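Local coordinates for protein macrolide 2'-phosphotransferase MphH (Brachybacterium faecium, PDB 5UXD) that binds the macrolide azithromycin and probably transfers a phosphate group from a nucleotide to the 2'-hydroxyl of macrolide antibiotics, as in related resistance kinases, at residues D8-L13 with G24-E29; T119-S124 with A202-E207. All coordinates share one frame; numbering follows the deposited sequence. Where two conformers were deposited one is given.

Interaction 1 of 2, residues D8-L13 with G24-E29; sequences DALLDL and GTLRTE
Leu10 and Leu11 of helix 7-16 pack on Leu26 and Thr28 of strand 26-29, part of the antiparallel sheet in the N-terminal lobe of this kinase-like phosphotransferase fold. The axes of segments 8-13 and 26-29 approach to 10.5 Å and run nearly perpendicular, at 99°, a separation that side chains alone bridge; no hydrogen bond joins the segments. Leu10 points at the strand, and its CD1 methyl makes two contacts, 3.8 Å to Leu26 CD2 and 4.0 Å to Thr28 CG2. Leu26 splits its branches between neighbouring helix residues: CD2 takes Leu10, while CD1 meets Leu11 CD2 at 4.1 Å, where the two side chains pass in opposite directions. In Leu26, CG stands anti to the backbone N (chi1 -156°), which carries the fork toward the helix. That fork suits a place between two helix residues, one methyl for each. Pro4, Leu21 and Ala40 also touch Leu26, and Leu52 touches Leu10, so the contact lies between the helix and strands 35-42 and 47-53 of the sheet. Threonine serves two purposes at its position. Thr28 OG1 lies between the backbone N and the carbonyl carbon and hydrogen-bonds to OE2 of Glu30, a residue of the GDP site, while the CG2 methyl is left to face Leu10 CD1.

Interaction 2 of 2, residues T119-S124 with A202-E207; sequences TVYARS and AHTLVE
The aromatic ring of Tyr121, near the start of helix 119-133, reaches across to Val206 and Thr204 on strand 204-207, joining helix to sheet in the C-terminal lobe of the kinase-like fold. All three side chains are buried. The ring meets the strand by its edge: Val206 CG1 lies near the ring plane, 4.0 Å from Tyr121 CE1, and the two side chains cross at about a right angle. Farther out, Tyr121 OH comes within 3.8 Å of Thr204 CG2, the two side chains approaching from opposite directions. This is a van der Waals contact, and no hydrogen bond links the segments; Thr204 OG1 instead hydrogen-bonds to the backbone oxygen of Pro201. A long tyrosine suits the position because the backbones stay well apart, with 8.7 Å between the CA atoms of Tyr121 and Val206. Tyr121 CG lies anti to the backbone N (chi1 -174°), which sends the ring out from the helix to the strand. Alternate strand residues, Thr204 and Val206, direct beta-branched side chains at the helix. Tyr121 also touches Ile211 of strand 210-214, His232 and Met116. Further out, the strand is preceded by Ala202 and His203, which contribute to the GDP and magnesium sites seen in this protein; His203 ND1 is hydrogen-bonded to Glu198 O.

In the fold
Interactions 1 and 2 lie in different lobes, with centres 31 Å apart and nearest atoms about 12 Å apart, and they share no helix, strand or sheet. Both segments of interaction 1 precede those of interaction 2 in the sequence. The first joins helix 7-16 to the antiparallel sheet of the N-terminal lobe; the second spans 77 largely helical residues to bring helix 119-133 against a separate four-stranded sheet. Interaction 1 adjoins Glu30 of the GDP site, and interaction 2 holds Ala202 of that site and His203 of the magnesium site, neither ligand being bound here, consistent with a kinase-like cleft assembled from both lobes.

Interaction 1 of 2, residues D8-L13 with G24-E29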
ATOM      1  N   ASP A   8     -23.327  15.956  15.549  1.00 23.35           N
ATOM      2  CA  ASP A   8     -23.982  15.285  16.669  1.00 26.74           C
ATOM      3  C   ASP A   8     -24.118  13.793  16.417  1.00 21.24           C
ATOM      4  O   ASP A   8     -23.903  12.982  17.326  1.00 21.20           O
ATOM      5  CB  ASP A   8     -25.360  15.900  16.929  1.00 35.38           C
ATOM      6  CG  ASP A   8     -25.303  17.083  17.867  1.00 43.49           C
ATOM      7  OD1 ASP A   8     -24.196  17.453  18.306  1.00 42.05           O
ATOM      8  OD2 ASP A   8     -26.373  17.648  18.160  1.00 55.74           O
ATOM      9  N   ALA A   9     -24.481  13.412  15.193  1.00 22.04           N
ATOM     10  CA  ALA A   9     -24.564  11.993  14.865  1.00 24.92           C
ATOM     11  C   ALA A   9     -23.205  11.305  15.004  1.00 30.63           C
ATOM     12  O   ALA A   9     -23.132  10.156  15.454  1.00 20.33           O
ATOM     13  CB  ALA A   9     -25.123  11.814  13.452  1.00 28.51           C
ATOM     14  N   LEU A  10     -22.116  11.990  14.629  1.00 21.45           N
ATOM     15  CA  LEU A  10     -20.791  11.369  14.720  1.00 21.65           C
ATOM     16  C   LEU A  10     -20.346  11.233  16.172  1.00 22.71           C
ATOM     17  O   LEU A  10     -19.738  10.225  16.556  1.00 19.42           O
ATOM     18  CB  LEU A  10     -19.769  12.184  13.927  1.00 18.90           C
ATOM     19  CG  LEU A  10     -19.860  12.127  12.403  1.00 15.97           C
ATOM     20  CD1 LEU A  10     -19.114  13.316  11.787  1.00 27.06           C
ATOM     21  CD2 LEU A  10     -19.284  10.802  11.876  1.00 21.02           C
ATOM     22  N   LEU A  11     -20.640  12.238  16.996  1.00 18.39           N
ATOM     23  CA  LEU A  11     -20.285  12.143  18.407  1.00 17.62           C
ATOM     24  C   LEU A  11     -21.063  11.030  19.083  1.00 16.32           C
ATOM     25  O   LEU A  11     -20.533  10.346  19.966  1.00 19.01           O
ATOM     26  CB  LEU A  11     -20.544  13.476  19.117  1.00 23.96           C
ATOM     27  CG  LEU A  11     -19.682  14.683  18.733  1.00 26.97           C
ATOM     28  CD1 LEU A  11     -20.150  15.936  19.488  1.00 21.83           C
ATOM     29  CD2 LEU A  11     -18.212  14.396  19.012  1.00 23.12           C
ATOM     30  N   ASP A  12     -22.335  10.858  18.702  1.00 20.44           N
ATOM     31  CA  ASP A  12     -23.145   9.776  19.251  1.00 20.81           C
ATOM     32  C   ASP A  12     -22.576   8.430  18.849  1.00 18.50           C
ATOM     33  O   ASP A  12     -22.548   7.492  19.651  1.00 16.98           O
ATOM     34  CB  ASP A  12     -24.598   9.889  18.776  1.00 22.44           C
ATOM     35  CG  ASP A  12     -25.389  10.953  19.516  1.00 40.18           C
ATOM     36  OD1 ASP A  12     -24.989  11.341  20.637  1.00 38.27           O
ATOM     37  OD2 ASP A  12     -26.427  11.394  18.973  1.00 37.00           O
ATOM     38  N   LEU A  13     -22.122   8.316  17.601  1.00 19.83           N
ATOM     39  CA  LEU A  13     -21.570   7.054  17.112  1.00 20.41           C
ATOM     40  C   LEU A  13     -20.334   6.653  17.907  1.00 19.58           C
ATOM     41  O   LEU A  13     -20.230   5.516  18.380  1.00 19.75           O
ATOM     42  CB  LEU A  13     -21.253   7.171  15.630  1.00 13.97           C
ATOM     43  CG  LEU A  13     -20.450   6.025  15.009  1.00 20.88           C
ATOM     44  CD1 LEU A  13     -21.302   4.762  14.960  1.00 21.87           C
ATOM     45  CD2 LEU A  13     -19.979   6.419  13.623  1.00 22.64           C
ATOM     46  N   GLY A  24     -15.650  20.123  19.140  1.00 23.16           N
ATOM     47  CA  GLY A  24     -15.009  21.304  18.599  1.00 27.62           C
ATOM     48  C   GLY A  24     -13.807  21.002  17.732  1.00 26.92           C
ATOM     49  O   GLY A  24     -13.420  21.839  16.910  1.00 24.66           O
ATOM     50  N   THR A  25     -13.212  19.822  17.892  1.00 24.48           N
ATOM     51  CA  THR A  25     -12.031  19.426  17.147  1.00 25.12           C
ATOM     52  C   THR A  25     -12.347  18.507  15.977  1.00 18.91           C
ATOM     53  O   THR A  25     -11.420  18.092  15.276  1.00 20.46           O
ATOM     54  CB  THR A  25     -11.030  18.719  18.072  1.00 22.58           C
ATOM     55  OG1 THR A  25     -11.533  17.417  18.406  1.00 20.20           O
ATOM     56  CG2 THR A  25     -10.813  19.509  19.340  1.00 25.35           C
ATOM     57  N   LEU A  26     -13.613  18.158  15.751  1.00 20.96           N
ATOM     58  CA  LEU A  26     -13.918  17.098  14.799  1.00 19.51           C
ATOM     59  C   LEU A  26     -13.866  17.627  13.372  1.00 26.94           C
ATOM     60  O   LEU A  26     -14.424  18.686  13.076  1.00 24.94           O
ATOM     61  CB  LEU A  26     -15.287  16.490  15.089  1.00 26.11           C
ATOM     62  CG  LEU A  26     -15.385  15.065  14.558  1.00 32.03           C
ATOM     63  CD1 LEU A  26     -16.136  14.190  15.539  1.00 28.85           C
ATOM     64  CD2 LEU A  26     -16.044  15.054  13.185  1.00 23.93           C
ATOM     65  N   ARG A  27     -13.170  16.894  12.498  1.00 17.26           N
ATOM     66  CA  ARG A  27     -13.083  17.193  11.077  1.00 19.90           C
ATOM     67  C   ARG A  27     -13.310  15.900  10.306  1.00 27.94           C
ATOM     68  O   ARG A  27     -13.125  14.806  10.837  1.00 20.36           O
ATOM     69  CB  ARG A  27     -11.718  17.797  10.702  1.00 29.58           C
ATOM     70  CG  ARG A  27     -11.432  19.147  11.344  1.00 45.49           C
ATOM     71  CD  ARG A  27     -10.102  19.730  10.865  1.00 60.71           C
ATOM     72  NE  ARG A  27     -10.281  20.995  10.150  1.00 71.34           N
ATOM     73  CZ  ARG A  27     -10.098  22.197  10.691  1.00 76.55           C
ATOM     74  NH1 ARG A  27      -9.727  22.307  11.964  1.00 68.37           N
ATOM     75  NH2 ARG A  27     -10.290  23.292   9.964  1.00 75.33           N
ATOM     76  N   THR A  28     -13.727  16.019   9.048  1.00 23.69           N
ATOM     77  CA  THR A  28     -13.962  14.829   8.240  1.00 26.00           C
ATOM     78  C   THR A  28     -13.250  14.939   6.901  1.00 36.51           C
ATOM     79  O   THR A  28     -13.070  16.033   6.358  1.00 28.76           O
ATOM     80  CB  THR A  28     -15.459  14.566   7.989  1.00 28.25           C
ATOM     81  OG1 THR A  28     -16.053  15.701   7.352  1.00 32.26           O
ATOM     82  CG2 THR A  28     -16.193  14.257   9.296  1.00 23.77           C
ATOM     83  N   GLU A  29     -12.838  13.779   6.390  1.00 25.72           N
ATOM     84  CA  GLU A  29     -12.435  13.594   5.002  1.00 33.95           C
ATOM     85  C   GLU A  29     -13.513  12.762   4.316  1.00 38.13           C
ATOM     86  O   GLU A  29     -13.722  11.595   4.672  1.00 37.01           O
ATOM     87  CB  GLU A  29     -11.075  12.900   4.909  1.00 24.08           C
ATOM     88  CG  GLU A  29     -10.670  12.563   3.493  1.00 33.70           C
ATOM     89  CD  GLU A  29     -10.425  13.802   2.658  1.00 47.64           C
ATOM     90  OE1 GLU A  29      -9.373  14.450   2.856  1.00 53.85           O
ATOM     91  OE2 GLU A  29     -11.289  14.133   1.816  1.00 51.23           O
TER

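Interaction 2 of 2, residues T119-S124 with A202-E207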
ATOM      1  N   THR A 119      19.776   9.587   1.747  1.00 17.29           N
ATOM      2  CA  THR A 119      20.326   8.352   2.314  1.00 22.45           C
ATOM      3  C   THR A 119      19.630   7.966   3.614  1.00 19.48           C
ATOM      4  O   THR A 119      19.555   6.776   3.945  1.00 17.69           O
ATOM      5  CB  THR A 119      21.817   8.498   2.578  1.00 17.95           C
ATOM      6  OG1 THR A 119      22.047   9.721   3.283  1.00 23.44           O
ATOM      7  CG2 THR A 119      22.601   8.510   1.271  1.00 15.40           C
ATOM      8  N   VAL A 120      19.132   8.946   4.369  1.00 20.51           N
ATOM      9  CA  VAL A 120      18.437   8.635   5.619  1.00 17.96           C
ATOM     10  C   VAL A 120      17.171   7.835   5.338  1.00 16.05           C
ATOM     11  O   VAL A 120      16.924   6.799   5.966  1.00 18.49           O
ATOM     12  CB  VAL A 120      18.138   9.923   6.407  1.00 26.52           C
ATOM     13  CG1 VAL A 120      17.212   9.627   7.571  1.00 19.81           C
ATOM     14  CG2 VAL A 120      19.435  10.531   6.924  1.00 24.61           C
ATOM     15  N   TYR A 121      16.357   8.293   4.377  1.00 16.35           N
ATOM     16  CA  TYR A 121      15.141   7.559   4.021  1.00 15.79           C
ATOM     17  C   TYR A 121      15.469   6.186   3.446  1.00 13.82           C
ATOM     18  O   TYR A 121      14.780   5.198   3.739  1.00 15.92           O
ATOM     19  CB  TYR A 121      14.305   8.359   3.018  1.00 17.88           C
ATOM     20  CG  TYR A 121      12.961   7.719   2.725  1.00 20.91           C
ATOM     21  CD1 TYR A 121      11.866   7.973   3.540  1.00 16.95           C
ATOM     22  CD2 TYR A 121      12.795   6.851   1.640  1.00 23.30           C
ATOM     23  CE1 TYR A 121      10.637   7.396   3.289  1.00 21.44           C
ATOM     24  CE2 TYR A 121      11.568   6.261   1.385  1.00 22.24           C
ATOM     25  CZ  TYR A 121      10.491   6.548   2.217  1.00 23.66           C
ATOM     26  OH  TYR A 121       9.261   5.982   1.980  1.00 27.30           O
ATOM     27  N   ALA A 122      16.488   6.116   2.591  1.00 14.99           N
ATOM     28  CA  ALA A 122      16.899   4.836   2.013  1.00 13.40           C
ATOM     29  C   ALA A 122      17.237   3.827   3.107  1.00 13.17           C
ATOM     30  O   ALA A 122      16.770   2.680   3.068  1.00 15.02           O
ATOM     31  CB  ALA A 122      18.094   5.039   1.072  1.00 15.72           C
ATOM     32  N   ARG A 123      18.033   4.238   4.106  1.00 16.35           N
ATOM     33  CA  ARG A 123      18.364   3.285   5.169  1.00 17.60           C
ATOM     34  C   ARG A 123      17.157   2.957   6.038  1.00 20.25           C
ATOM     35  O   ARG A 123      16.996   1.808   6.471  1.00 19.31           O
ATOM     36  CB  ARG A 123      19.510   3.805   6.046  1.00 23.83           C
ATOM     37  CG  ARG A 123      20.817   3.913   5.309  1.00 25.72           C
ATOM     38  CD  ARG A 123      21.939   4.403   6.195  1.00 31.39           C
ATOM     39  NE  ARG A 123      22.170   5.827   5.992  1.00 48.25           N
ATOM     40  CZ  ARG A 123      21.891   6.763   6.890  1.00 50.18           C
ATOM     41  NH1 ARG A 123      21.393   6.430   8.077  1.00 58.68           N
ATOM     42  NH2 ARG A 123      22.141   8.033   6.615  1.00 35.95           N
ATOM     43  N   SER A 124      16.291   3.938   6.305  1.00 17.84           N
ATOM     44  CA  SER A 124      15.092   3.668   7.086  1.00 16.78           C
ATOM     45  C   SER A 124      14.178   2.687   6.364  1.00 15.21           C
ATOM     46  O   SER A 124      13.678   1.728   6.965  1.00 16.41           O
ATOM     47  CB  SER A 124      14.366   4.985   7.378  1.00 18.44           C
ATOM     48  OG  SER A 124      13.147   4.754   8.051  1.00 25.24           O
ATOM     49  N   ALA A 202       3.485   8.004   0.211  1.00 26.36           N
ATOM     50  CA  ALA A 202       2.130   8.331   0.646  1.00 28.94           C
ATOM     51  C   ALA A 202       1.612   7.378   1.718  1.00 34.44           C
ATOM     52  O   ALA A 202       0.651   7.717   2.415  1.00 29.57           O
ATOM     53  CB  ALA A 202       1.172   8.326  -0.542  1.00 42.13           C
ATOM     54  N   HIS A 203       2.206   6.190   1.858  1.00 20.85           N
ATOM     55  CA  HIS A 203       1.775   5.231   2.867  1.00 18.44           C
ATOM     56  C   HIS A 203       2.746   5.142   4.037  1.00 22.10           C
ATOM     57  O   HIS A 203       2.723   4.162   4.790  1.00 23.97           O
ATOM     58  CB  HIS A 203       1.565   3.860   2.233  1.00 21.15           C
ATOM     59  CG  HIS A 203       0.421   3.834   1.277  1.00 23.19           C
ATOM     60  ND1 HIS A 203       0.449   3.134   0.094  1.00 26.56           N
ATOM     61  CD2 HIS A 203      -0.785   4.453   1.323  1.00 30.74           C
ATOM     62  CE1 HIS A 203      -0.700   3.304  -0.542  1.00 28.54           C
ATOM     63  NE2 HIS A 203      -1.465   4.102   0.182  1.00 31.20           N
ATOM     64  N   THR A 204       3.620   6.126   4.187  1.00 25.55           N
ATOM     65  CA  THR A 204       4.492   6.207   5.342  1.00 22.50           C
ATOM     66  C   THR A 204       4.218   7.502   6.100  1.00 33.11           C
ATOM     67  O   THR A 204       3.630   8.455   5.576  1.00 31.19           O
ATOM     68  CB  THR A 204       5.976   6.133   4.942  1.00 27.50           C
ATOM     69  OG1 THR A 204       6.344   7.329   4.245  1.00 36.34           O
ATOM     70  CG2 THR A 204       6.253   4.925   4.043  1.00 29.57           C
ATOM     71  N   LEU A 205       4.614   7.512   7.365  1.00 22.33           N
ATOM     72  CA  LEU A 205       4.789   8.770   8.065  1.00 25.13           C
ATOM     73  C   LEU A 205       6.259   8.900   8.409  1.00 19.73           C
ATOM     74  O   LEU A 205       6.920   7.901   8.740  1.00 22.19           O
ATOM     75  CB  LEU A 205       3.934   8.865   9.331  1.00 22.31           C
ATOM     76  CG  LEU A 205       2.457   8.490   9.182  1.00 20.93           C
ATOM     77  CD1 LEU A 205       1.764   8.463  10.532  1.00 28.92           C
ATOM     78  CD2 LEU A 205       1.764   9.451   8.240  1.00 27.09           C
ATOM     79  N   VAL A 206       6.753  10.125   8.297  1.00 17.91           N
ATOM     80  CA  VAL A 206       8.179  10.373   8.430  1.00 22.13           C
ATOM     81  C   VAL A 206       8.426  11.406   9.515  1.00 24.85           C
ATOM     82  O   VAL A 206       7.619  12.312   9.755  1.00 28.23           O
ATOM     83  CB  VAL A 206       8.832  10.827   7.102  1.00 29.98           C
ATOM     84  CG1 VAL A 206       8.870   9.676   6.095  1.00 27.76           C
ATOM     85  CG2 VAL A 206       8.109  12.032   6.529  1.00 27.05           C
ATOM     86  N   GLU A 207       9.556  11.235  10.190  1.00 26.72           N
ATOM     87  CA  GLU A 207      10.079  12.213  11.134  0.51 29.49           C
ATOM     88  C   GLU A 207      11.585  12.276  10.926  1.00 30.20           C
ATOM     89  O   GLU A 207      12.263  11.250  11.042  1.00 29.07           O
ATOM     90  CB  GLU A 207       9.739  11.830  12.579  0.51 36.36           C
ATOM     91  CG  GLU A 207       8.241  11.839  12.903  0.51 34.42           C
ATOM     92  CD  GLU A 207       7.952  11.696  14.390  0.51 36.06           C
ATOM     93  OE1 GLU A 207       8.860  11.284  15.142  0.51 39.41           O
ATOM     94  OE2 GLU A 207       6.818  12.001  14.813  0.51 36.60           O
TER